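Local coordinates for glycosyl hydrolase family 62 protein (PDB 5B6T) that hydrolyses the bonds that hold alpha-L-arabinofuranosyl side groups, probably those of arabinoxylan, as the catalytic domain of a fungal family 62 glycoside hydrolase, at residues R37-A42 / D111-A116; A130-N135 / N179-A184; C282-L287 / L309-S314. All blocks are in the same frame, centred on the assembly; numbering follows the deposited sequence. Where two conformers were deposited one is given.

Contact 1 of 3, residues R37-A42 / D111-A116; sequences RWHVFA and DINNPA
The imidazole of H39 is touched over one face by I112 and at its edge by N113. Methyl CG2 of I112 makes a CH-pi contact there. It stands 4.2 Å from the centroid of the H39 ring, 16° off the ring normal. At the edge, in the ring plane, N113 ND2 comes to 3.4 Å from H39 CE1. The N113 amide is turned 71° against the ring, and the two simply touch. Both ring nitrogens of H39 are bonded to other residues, ND1 to the hydroxyl of Y54 and NE2 to the carbonyl of H34, which fixes the ring's rotation. The phenyl ring of F41 meets I112 with its edge, CZ lying 4.1 Å from I112 CG1. I112 has CG1 anti to its backbone N (chi1 -166°) and an extended end. Its chain therefore runs in between the two rings, and CD1 reaches 3.7 Å from H39 CB.

The contact joins two four-stranded blades of the five-bladed beta-propeller of this family. H39 and F41, two residues apart on strand 37-46 of one blade, both reach this contact. I112 and N113 sit in the loop between strands 104-109 and 122-123 of the next. That loop makes a type I turn from D111 to N114, closed by N114 N to D111 O at 2.9 Å. D111 OD1 also accepts from N113 N at 3.0 Å, an Asx turn, with the donor well above the carboxylate plane. I112 is buried further against V32 and V86, and F41 packs on P84 and V86 as well as on the ring of Y54.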
loop_
_atom_site.group_PDB
_atom_site.type_symbol
_atom_site.label_atom_id
_atom_site.label_comp_id
_atom_site.label_asym_id
_atom_site.label_seq_id
_atom_site.Cartn_x
_atom_site.Cartn_y
_atom_site.Cartn_z
ATOM N N ARG A 37 7.433 13.390 -12.845
ATOM C CA ARG A 37 8.038 13.092 -11.569
ATOM C C ARG A 37 7.322 11.959 -10.870
ATOM O O ARG A 37 6.101 11.775 -11.025
ATOM C CB ARG A 37 7.981 14.312 -10.618
ATOM C CG ARG A 37 8.640 15.588 -11.098
ATOM C CD ARG A 37 8.474 16.681 -10.058
ATOM N NE ARG A 37 9.316 16.482 -8.881
ATOM C CZ ARG A 37 10.642 16.688 -8.845
ATOM N NH1 ARG A 37 11.295 17.088 -9.922
ATOM N NH2 ARG A 37 11.309 16.493 -7.720
ATOM N N TRP A 38 8.089 11.236 -10.068
ATOM C CA TRP A 38 7.545 10.295 -9.102
ATOM C C TRP A 38 7.094 11.046 -7.873
ATOM O O TRP A 38 7.783 11.952 -7.397
ATOM C CB TRP A 38 8.620 9.273 -8.717
ATOM C CG TRP A 38 8.978 8.418 -9.897
ATOM C CD1 TRP A 38 10.067 8.523 -10.698
ATOM C CD2 TRP A 38 8.185 7.349 -10.423
ATOM N NE1 TRP A 38 10.016 7.554 -11.699
ATOM C CE2 TRP A 38 8.860 6.833 -11.554
ATOM C CE3 TRP A 38 6.946 6.803 -10.067
ATOM C CZ2 TRP A 38 8.338 5.788 -12.322
ATOM C CZ3 TRP A 38 6.439 5.747 -10.832
ATOM C CH2 TRP A 38 7.133 5.265 -11.942
ATOM N N HIS A 39 5.943 10.635 -7.353
ATOM C CA HIS A 39 5.379 11.197 -6.131
ATOM C C HIS A 39 5.170 10.018 -5.195
ATOM O O HIS A 39 4.311 9.173 -5.439
ATOM C CB HIS A 39 4.054 11.904 -6.406
ATOM C CG HIS A 39 4.175 12.954 -7.451
ATOM N ND1 HIS A 39 4.417 14.279 -7.170
ATOM C CD2 HIS A 39 4.162 12.855 -8.799
ATOM C CE1 HIS A 39 4.520 14.960 -8.299
ATOM N NE2 HIS A 39 4.385 14.113 -9.305
ATOM N N VAL A 40 5.969 9.966 -4.138
ATOM C CA VAL A 40 5.894 8.874 -3.197
ATOM C C VAL A 40 5.386 9.424 -1.855
ATOM O O VAL A 40 5.892 10.446 -1.356
ATOM C CB VAL A 40 7.266 8.197 -3.006
ATOM C CG1 VAL A 40 7.269 7.194 -1.844
ATOM C CG2 VAL A 40 7.741 7.547 -4.317
ATOM N N PHE A 41 4.403 8.747 -1.285
ATOM C CA PHE A 41 3.967 9.005 0.092
ATOM C C PHE A 41 4.304 7.801 0.920
ATOM O O PHE A 41 4.133 6.682 0.460
ATOM C CB PHE A 41 2.450 9.255 0.122
ATOM C CG PHE A 41 2.035 10.464 -0.651
ATOM C CD1 PHE A 41 1.963 10.450 -2.034
ATOM C CD2 PHE A 41 1.757 11.647 0.020
ATOM C CE1 PHE A 41 1.640 11.604 -2.740
ATOM C CE2 PHE A 41 1.386 12.773 -0.680
ATOM C CZ PHE A 41 1.308 12.745 -2.052
ATOM N N ALA A 42 4.814 8.016 2.141
ATOM C CA ALA A 42 5.238 6.900 2.967
ATOM C C ALA A 42 4.968 7.211 4.420
ATOM O O ALA A 42 4.854 8.393 4.788
ATOM C CB ALA A 42 6.730 6.637 2.740
ATOM N N ASP A 111 -3.822 19.716 -5.831
ATOM C CA ASP A 111 -2.506 19.714 -6.508
ATOM C C ASP A 111 -1.515 18.830 -5.759
ATOM O O ASP A 111 -1.038 19.198 -4.695
ATOM C CB ASP A 111 -1.987 21.157 -6.589
ATOM C CG ASP A 111 -0.634 21.269 -7.260
ATOM O OD1 ASP A 111 -0.194 20.285 -7.912
ATOM O OD2 ASP A 111 -0.075 22.396 -7.161
ATOM N N ILE A 112 -1.189 17.673 -6.352
ATOM C CA ILE A 112 -0.249 16.736 -5.734
ATOM C C ILE A 112 1.136 17.347 -5.542
ATOM O O ILE A 112 1.879 16.961 -4.632
ATOM C CB ILE A 112 -0.169 15.412 -6.541
ATOM C CG1 ILE A 112 0.535 14.306 -5.723
ATOM C CG2 ILE A 112 0.514 15.607 -7.891
ATOM C CD1 ILE A 112 0.460 12.965 -6.410
ATOM N N ASN A 113 1.475 18.325 -6.380
ATOM C CA ASN A 113 2.732 19.073 -6.242
ATOM C C ASN A 113 2.768 20.074 -5.104
ATOM O O ASN A 113 3.767 20.760 -4.931
ATOM C CB ASN A 113 3.079 19.789 -7.558
ATOM C CG ASN A 113 3.672 18.853 -8.570
ATOM O OD1 ASN A 113 3.093 18.625 -9.617
ATOM N ND2 ASN A 113 4.843 18.318 -8.261
ATOM N N ASN A 114 1.674 20.186 -4.337
ATOM C CA ASN A 114 1.635 21.077 -3.180
ATOM C C ASN A 114 1.468 20.282 -1.898
ATOM O O ASN A 114 0.374 20.206 -1.354
ATOM C CB ASN A 114 0.493 22.108 -3.298
ATOM C CG ASN A 114 0.561 23.130 -2.207
ATOM O OD1 ASN A 114 1.664 23.429 -1.714
ATOM N ND2 ASN A 114 -0.587 23.648 -1.777
ATOM N N PRO A 115 2.567 19.738 -1.358
ATOM C CA PRO A 115 2.389 18.929 -0.158
ATOM C C PRO A 115 1.850 19.732 1.029
ATOM O O PRO A 115 1.188 19.170 1.915
ATOM C CB PRO A 115 3.797 18.406 0.112
ATOM C CG PRO A 115 4.733 19.314 -0.657
ATOM C CD PRO A 115 3.942 19.668 -1.882
ATOM N N ALA A 116 2.082 21.038 1.046
ATOM C CA ALA A 116 1.563 21.873 2.129
ATOM C C ALA A 116 0.040 21.955 2.155
ATOM O O ALA A 116 -0.529 22.386 3.177
ATOM C CB ALA A 116 2.151 23.279 2.040
#

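Contact 2 of 3, residues A130-N135 / N179-A184; sequences AIIRNN and NEPVIA
A short helix, 130-135, lies here against the outermost strand, 182-186, of a four-stranded propeller blade. The helix and strand axes run 66° apart and come within 9.5 Å. I131 carries most of the packing. Its CG2 sits over the P181 ring, 4.0 Å from P181 CD. A chi1 of -165° swings the longer branch away from the backbone N and along the strand, and CD1 comes to 4.1 Å from I183 CG1. I132 adds its CD1 to P181 CG from a direction about at right angles. N135 lays its amide nitrogen beside the end of I183. The same ND2 donates to I131 O at 2.9 Å, on a lone pair in the carbonyl plane, which holds the amide in place. Y165 of strand 163-170 packs behind I132, N135 and I183.

E180 bends at chi2 (71°) to bring its carboxylate to the start of the helix. OE2 accepts from I131 N at 3.0 Å, met nearly along the C-O axis. OE1 accepts a hydrogen bond from a water at 2.7 Å, and that water accepts from A130 N. Both carboxylate oxygens thus serve backbone N-H groups of the first turn, one directly and one through water. The N-terminal end of a helix is partly positive, so this setting probably favours the ionised form of E180.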
loop_
_atom_site.group_PDB
_atom_site.type_symbol
_atom_site.label_atom_id
_atom_site.label_comp_id
_atom_site.label_asym_id
_atom_site.label_seq_id
_atom_site.Cartn_x
_atom_site.Cartn_y
_atom_site.Cartn_z
ATOM N N ALA A 130 -18.961 -2.195 13.483
ATOM C CA ALA A 130 -19.241 -3.320 14.381
ATOM C C ALA A 130 -18.585 -4.601 13.924
ATOM O O ALA A 130 -18.014 -5.316 14.736
ATOM C CB ALA A 130 -20.733 -3.558 14.511
ATOM N N ILE A 131 -18.642 -4.914 12.633
ATOM C CA ILE A 131 -18.064 -6.192 12.192
ATOM C C ILE A 131 -16.553 -6.255 12.454
ATOM O O ILE A 131 -15.962 -7.336 12.684
ATOM C CB ILE A 131 -18.416 -6.472 10.710
ATOM C CG1 ILE A 131 -18.150 -7.926 10.360
ATOM C CG2 ILE A 131 -17.682 -5.507 9.796
ATOM C CD1 ILE A 131 -18.753 -8.353 9.041
ATOM N N ILE A 132 -15.900 -5.098 12.376
ATOM C CA ILE A 132 -14.466 -5.041 12.620
ATOM C C ILE A 132 -14.179 -5.135 14.123
ATOM O O ILE A 132 -13.336 -5.911 14.555
ATOM C CB ILE A 132 -13.811 -3.789 11.955
ATOM C CG1 ILE A 132 -14.103 -3.825 10.453
ATOM C CG2 ILE A 132 -12.309 -3.777 12.211
ATOM C CD1 ILE A 132 -13.468 -2.708 9.644
ATOM N N ARG A 133 -14.914 -4.379 14.940
ATOM C CA ARG A 133 -14.787 -4.504 16.377
ATOM C C ARG A 133 -15.012 -5.948 16.826
ATOM O O ARG A 133 -14.364 -6.453 17.764
ATOM C CB ARG A 133 -15.830 -3.657 17.091
ATOM C CG ARG A 133 -15.700 -2.160 16.874
ATOM C CD ARG A 133 -16.466 -1.315 17.909
ATOM N NE ARG A 133 -17.799 -1.786 18.205
ATOM C CZ ARG A 133 -18.917 -1.431 17.574
ATOM N NH1 ARG A 133 -18.919 -0.578 16.540
ATOM N NH2 ARG A 133 -20.058 -1.965 17.978
ATOM N N ASN A 134 -15.965 -6.611 16.173
ATOM C CA ASN A 134 -16.308 -7.941 16.626
ATOM C C ASN A 134 -15.255 -9.000 16.310
ATOM O O ASN A 134 -15.120 -9.984 17.065
ATOM C CB ASN A 134 -17.658 -8.343 16.090
ATOM C CG ASN A 134 -18.789 -7.617 16.794
ATOM O OD1 ASN A 134 -18.611 -7.024 17.884
ATOM N ND2 ASN A 134 -19.958 -7.644 16.174
ATOM N N ASN A 135 -14.483 -8.789 15.237
ATOM C CA ASN A 135 -13.569 -9.781 14.686
ATOM C C ASN A 135 -12.082 -9.439 14.778
ATOM O O ASN A 135 -11.248 -10.266 14.439
ATOM C CB ASN A 135 -13.941 -10.033 13.218
ATOM C CG ASN A 135 -15.217 -10.807 13.088
ATOM O OD1 ASN A 135 -15.251 -11.997 13.456
ATOM N ND2 ASN A 135 -16.276 -10.169 12.638
ATOM N N ASN A 179 -20.814 1.850 3.428
ATOM C CA ASN A 179 -21.731 1.014 4.183
ATOM C C ASN A 179 -21.015 0.138 5.183
ATOM O O ASN A 179 -19.786 0.250 5.372
ATOM C CB ASN A 179 -22.631 0.205 3.243
ATOM C CG ASN A 179 -21.889 -0.828 2.437
ATOM O OD1 ASN A 179 -20.659 -0.928 2.459
ATOM N ND2 ASN A 179 -22.648 -1.598 1.669
ATOM N N GLU A 180 -21.763 -0.726 5.863
ATOM C CA GLU A 180 -21.141 -1.620 6.817
ATOM C C GLU A 180 -20.236 -2.574 6.037
ATOM O O GLU A 180 -20.647 -3.148 5.036
ATOM C CB GLU A 180 -22.199 -2.420 7.591
ATOM C CG GLU A 180 -21.617 -3.386 8.637
ATOM C CD GLU A 180 -21.006 -2.728 9.889
ATOM O OE1 GLU A 180 -21.115 -1.459 10.018
ATOM O OE2 GLU A 180 -20.426 -3.492 10.751
ATOM N N PRO A 181 -18.973 -2.754 6.472
ATOM C CA PRO A 181 -18.152 -3.692 5.700
ATOM C C PRO A 181 -18.637 -5.133 5.736
ATOM O O PRO A 181 -19.270 -5.558 6.709
ATOM C CB PRO A 181 -16.768 -3.601 6.359
ATOM C CG PRO A 181 -16.834 -2.451 7.295
ATOM C CD PRO A 181 -18.257 -2.220 7.635
ATOM N N VAL A 182 -18.331 -5.874 4.667
ATOM C CA VAL A 182 -18.432 -7.346 4.669
ATOM C C VAL A 182 -17.011 -7.895 4.796
ATOM O O VAL A 182 -16.036 -7.175 4.590
ATOM C CB VAL A 182 -19.138 -7.920 3.408
ATOM C CG1 VAL A 182 -20.576 -7.399 3.337
ATOM C CG2 VAL A 182 -18.356 -7.612 2.143
ATOM N N ILE A 183 -16.884 -9.151 5.167
ATOM C CA ILE A 183 -15.583 -9.828 5.157
ATOM C C ILE A 183 -15.392 -10.316 3.722
ATOM O O ILE A 183 -16.113 -11.210 3.229
ATOM C CB ILE A 183 -15.503 -10.976 6.206
ATOM C CG1 ILE A 183 -15.485 -10.367 7.626
ATOM C CG2 ILE A 183 -14.236 -11.796 5.965
ATOM C CD1 ILE A 183 -15.725 -11.318 8.786
ATOM N N ALA A 184 -14.492 -9.658 3.002
ATOM C CA ALA A 184 -14.178 -10.024 1.630
ATOM C C ALA A 184 -13.330 -11.304 1.511
ATOM O O ALA A 184 -13.412 -12.033 0.511
ATOM C CB ALA A 184 -13.444 -8.880 0.961
HETATM O O HOH W 1 -21.201 -0.666 12.595
#

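Contact 3 of 3, residues C282-L287 / L309-S314; sequences CNLRYL and LTQTNS
Strands 285-287 and 309-311 pair antiparallel, their axes 4.8 Å apart and 166° between directions. Y286 and L309 form a hydrogen-bonded pair, with L309 N to Y286 O at 2.8 Å and Y286 N to L309 O returning. R285 and T310 are the adjoining non-hydrogen-bonded pair. The pairing goes one step further, as Q311 N donates to L284 O at 2.9 Å.

Beyond this point side chains take over the backbone's role. Q311 is fully extended, chi1 of -180° carrying CG straight away from its own N, and its side chain crosses that of L284 at a slant. OE1 accepts from L284 N at 3.0 Å, 22° out of the carbonyl plane, and also touches L284 CD1. Q311 NE2 donates to N313 OD1 across its own turn, which fixes the amide flip. Replacing Q311 by an alanine would probably leave L284 N without its acceptor and free the N313 side chain from one of its ties. Next along, S314 OG accepts from N283 N at 2.9 Å, while it is also bonded to the carbonyl of C316. A water donates to both N283 OD1 and Q311 O. Apolar contact is lighter: Y286 CB and L309 CB meet at 4.1 Å on the face that also carries the Y286 ring. The hydroxyl of that ring is bonded to N198.

Strand 285-290 lies between 305-311 and 266-268, and strand 7-9 flanks 305-311 on its other side. The sheet thus joins a strand near the N-terminus to strands from the end of the chain, consistent with the ring closure common in beta-propellers. The C282-C316 disulfide ties the C-terminal tail to the residues just before strand 285-290, and L284 and L309 pack on W7.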
loop_
_atom_site.group_PDB
_atom_site.type_symbol
_atom_site.label_atom_id
_atom_site.label_comp_id
_atom_site.label_asym_id
_atom_site.label_seq_id
_atom_site.Cartn_x
_atom_site.Cartn_y
_atom_site.Cartn_z
ATOM N N CYS A 282 1.827 -5.732 -17.986
ATOM C CA CYS A 282 3.165 -5.823 -18.568
ATOM C C CYS A 282 4.183 -5.105 -17.698
ATOM O O CYS A 282 3.879 -4.056 -17.106
ATOM C CB CYS A 282 3.173 -5.115 -19.926
ATOM S SG CYS A 282 1.856 -5.587 -21.094
ATOM N N ASN A 283 5.387 -5.657 -17.624
ATOM C CA ASN A 283 6.498 -4.995 -16.945
ATOM C C ASN A 283 6.084 -4.531 -15.560
ATOM O O ASN A 283 6.200 -3.363 -15.221
ATOM C CB ASN A 283 7.044 -3.804 -17.764
ATOM C CG ASN A 283 8.188 -3.067 -17.050
ATOM O OD1 ASN A 283 9.038 -3.699 -16.417
ATOM N ND2 ASN A 283 8.213 -1.724 -17.143
ATOM N N LEU A 284 5.616 -5.446 -14.728
ATOM C CA LEU A 284 5.209 -5.045 -13.372
ATOM C C LEU A 284 6.436 -4.543 -12.594
ATOM O O LEU A 284 7.527 -5.052 -12.749
ATOM C CB LEU A 284 4.534 -6.197 -12.603
ATOM C CG LEU A 284 3.030 -6.387 -12.860
ATOM C CD1 LEU A 284 2.716 -6.794 -14.283
ATOM C CD2 LEU A 284 2.450 -7.411 -11.877
ATOM N N ARG A 285 6.203 -3.530 -11.761
ATOM C CA ARG A 285 7.213 -2.984 -10.867
ATOM C C ARG A 285 6.544 -2.773 -9.517
ATOM O O ARG A 285 5.453 -2.201 -9.461
ATOM C CB ARG A 285 7.753 -1.653 -11.395
ATOM C CG ARG A 285 8.532 -1.745 -12.705
ATOM C CD ARG A 285 8.940 -0.353 -13.179
ATOM N NE ARG A 285 7.897 0.294 -13.950
ATOM C CZ ARG A 285 7.882 1.589 -14.306
ATOM N NH1 ARG A 285 8.847 2.440 -13.911
ATOM N NH2 ARG A 285 6.866 2.033 -15.041
ATOM N N TYR A 286 7.192 -3.236 -8.457
ATOM C CA TYR A 286 6.615 -3.180 -7.118
ATOM C C TYR A 286 7.545 -2.410 -6.226
ATOM O O TYR A 286 8.671 -2.823 -5.958
ATOM C CB TYR A 286 6.336 -4.590 -6.526
ATOM C CG TYR A 286 5.347 -4.623 -5.381
ATOM C CD1 TYR A 286 4.026 -4.273 -5.578
ATOM C CD2 TYR A 286 5.729 -5.022 -4.100
ATOM C CE1 TYR A 286 3.124 -4.304 -4.526
ATOM C CE2 TYR A 286 4.821 -5.105 -3.056
ATOM C CZ TYR A 286 3.527 -4.697 -3.273
ATOM O OH TYR A 286 2.626 -4.718 -2.237
ATOM N N LEU A 287 7.052 -1.277 -5.719
ATOM C CA LEU A 287 7.790 -0.460 -4.754
ATOM C C LEU A 287 7.421 -1.006 -3.378
ATOM O O LEU A 287 6.243 -1.065 -3.047
ATOM C CB LEU A 287 7.366 1.008 -4.904
ATOM C CG LEU A 287 8.095 2.004 -3.984
ATOM C CD1 LEU A 287 9.582 2.135 -4.222
ATOM C CD2 LEU A 287 7.416 3.360 -4.143
ATOM N N LEU A 309 11.123 -3.680 -7.077
ATOM C CA LEU A 309 11.173 -4.927 -7.829
ATOM C C LEU A 309 10.778 -4.641 -9.268
ATOM O O LEU A 309 9.804 -3.973 -9.496
ATOM C CB LEU A 309 10.171 -5.934 -7.261
ATOM C CG LEU A 309 10.239 -6.322 -5.800
ATOM C CD1 LEU A 309 9.228 -7.402 -5.496
ATOM C CD2 LEU A 309 11.624 -6.802 -5.418
ATOM N N THR A 310 11.535 -5.194 -10.215
ATOM C CA THR A 310 11.203 -5.152 -11.628
ATOM C C THR A 310 10.946 -6.577 -12.117
ATOM O O THR A 310 11.749 -7.463 -11.892
ATOM C CB THR A 310 12.357 -4.516 -12.419
ATOM O OG1 THR A 310 12.563 -3.165 -11.978
ATOM C CG2 THR A 310 12.060 -4.495 -13.880
ATOM N N GLN A 311 9.795 -6.803 -12.728
ATOM C CA GLN A 311 9.444 -8.154 -13.144
ATOM C C GLN A 311 10.396 -8.634 -14.250
ATOM O O GLN A 311 10.652 -7.888 -15.207
ATOM C CB GLN A 311 8.011 -8.185 -13.659
ATOM C CG GLN A 311 7.528 -9.545 -14.118
ATOM C CD GLN A 311 6.128 -9.492 -14.676
ATOM O OE1 GLN A 311 5.669 -8.460 -15.138
ATOM N NE2 GLN A 311 5.454 -10.643 -14.686
ATOM N N THR A 312 10.889 -9.867 -14.095
ATOM C CA THR A 312 11.769 -10.487 -15.085
ATOM C C THR A 312 11.092 -11.559 -15.928
ATOM O O THR A 312 11.720 -12.051 -16.879
ATOM C CB THR A 312 13.031 -11.072 -14.420
ATOM O OG1 THR A 312 12.642 -12.080 -13.490
ATOM C CG2 THR A 312 13.795 -9.986 -13.715
ATOM N N ASN A 313 9.855 -11.953 -15.602
ATOM C CA ASN A 313 9.095 -12.856 -16.468
ATOM C C ASN A 313 7.913 -12.139 -17.087
ATOM O O ASN A 313 6.813 -12.694 -17.197
ATOM C CB ASN A 313 8.626 -14.106 -15.713
ATOM C CG ASN A 313 7.479 -13.829 -14.754
ATOM O OD1 ASN A 313 7.440 -12.775 -14.076
ATOM N ND2 ASN A 313 6.562 -14.789 -14.657
ATOM N N SER A 314 8.132 -10.883 -17.488
ATOM C CA SER A 314 7.062 -10.066 -18.050
ATOM C C SER A 314 6.453 -10.621 -19.334
ATOM O O SER A 314 7.170 -11.100 -20.190
ATOM C CB SER A 314 7.603 -8.682 -18.367
ATOM O OG SER A 314 6.618 -7.884 -18.980
HETATM O O HOH W 2 10.067 -6.032 -16.911
#

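How the contacts relate
The three contacts follow one another along the chain and lie on different parts of the propeller. Contacts 1 and 3 are neighbours, with centres 23 Å apart. They touch through the side of strand 37-42 that does not face 111-116: V40 CG2 is 4.2 Å from L287 CD2. Contact 2 stands apart, its centre 32 Å from that of contact 1 and 34 Å from that of contact 3. Contacts 2 and 3 lie on opposite sides of the chain's centre. The active site of this family probably lies at the propeller's centre, near the bound calcium. That ion is about 7 Å from the Y286 side chain and about 9 Å from the F41 side chain. The lead ion is about 13 Å from the Y286 side chain.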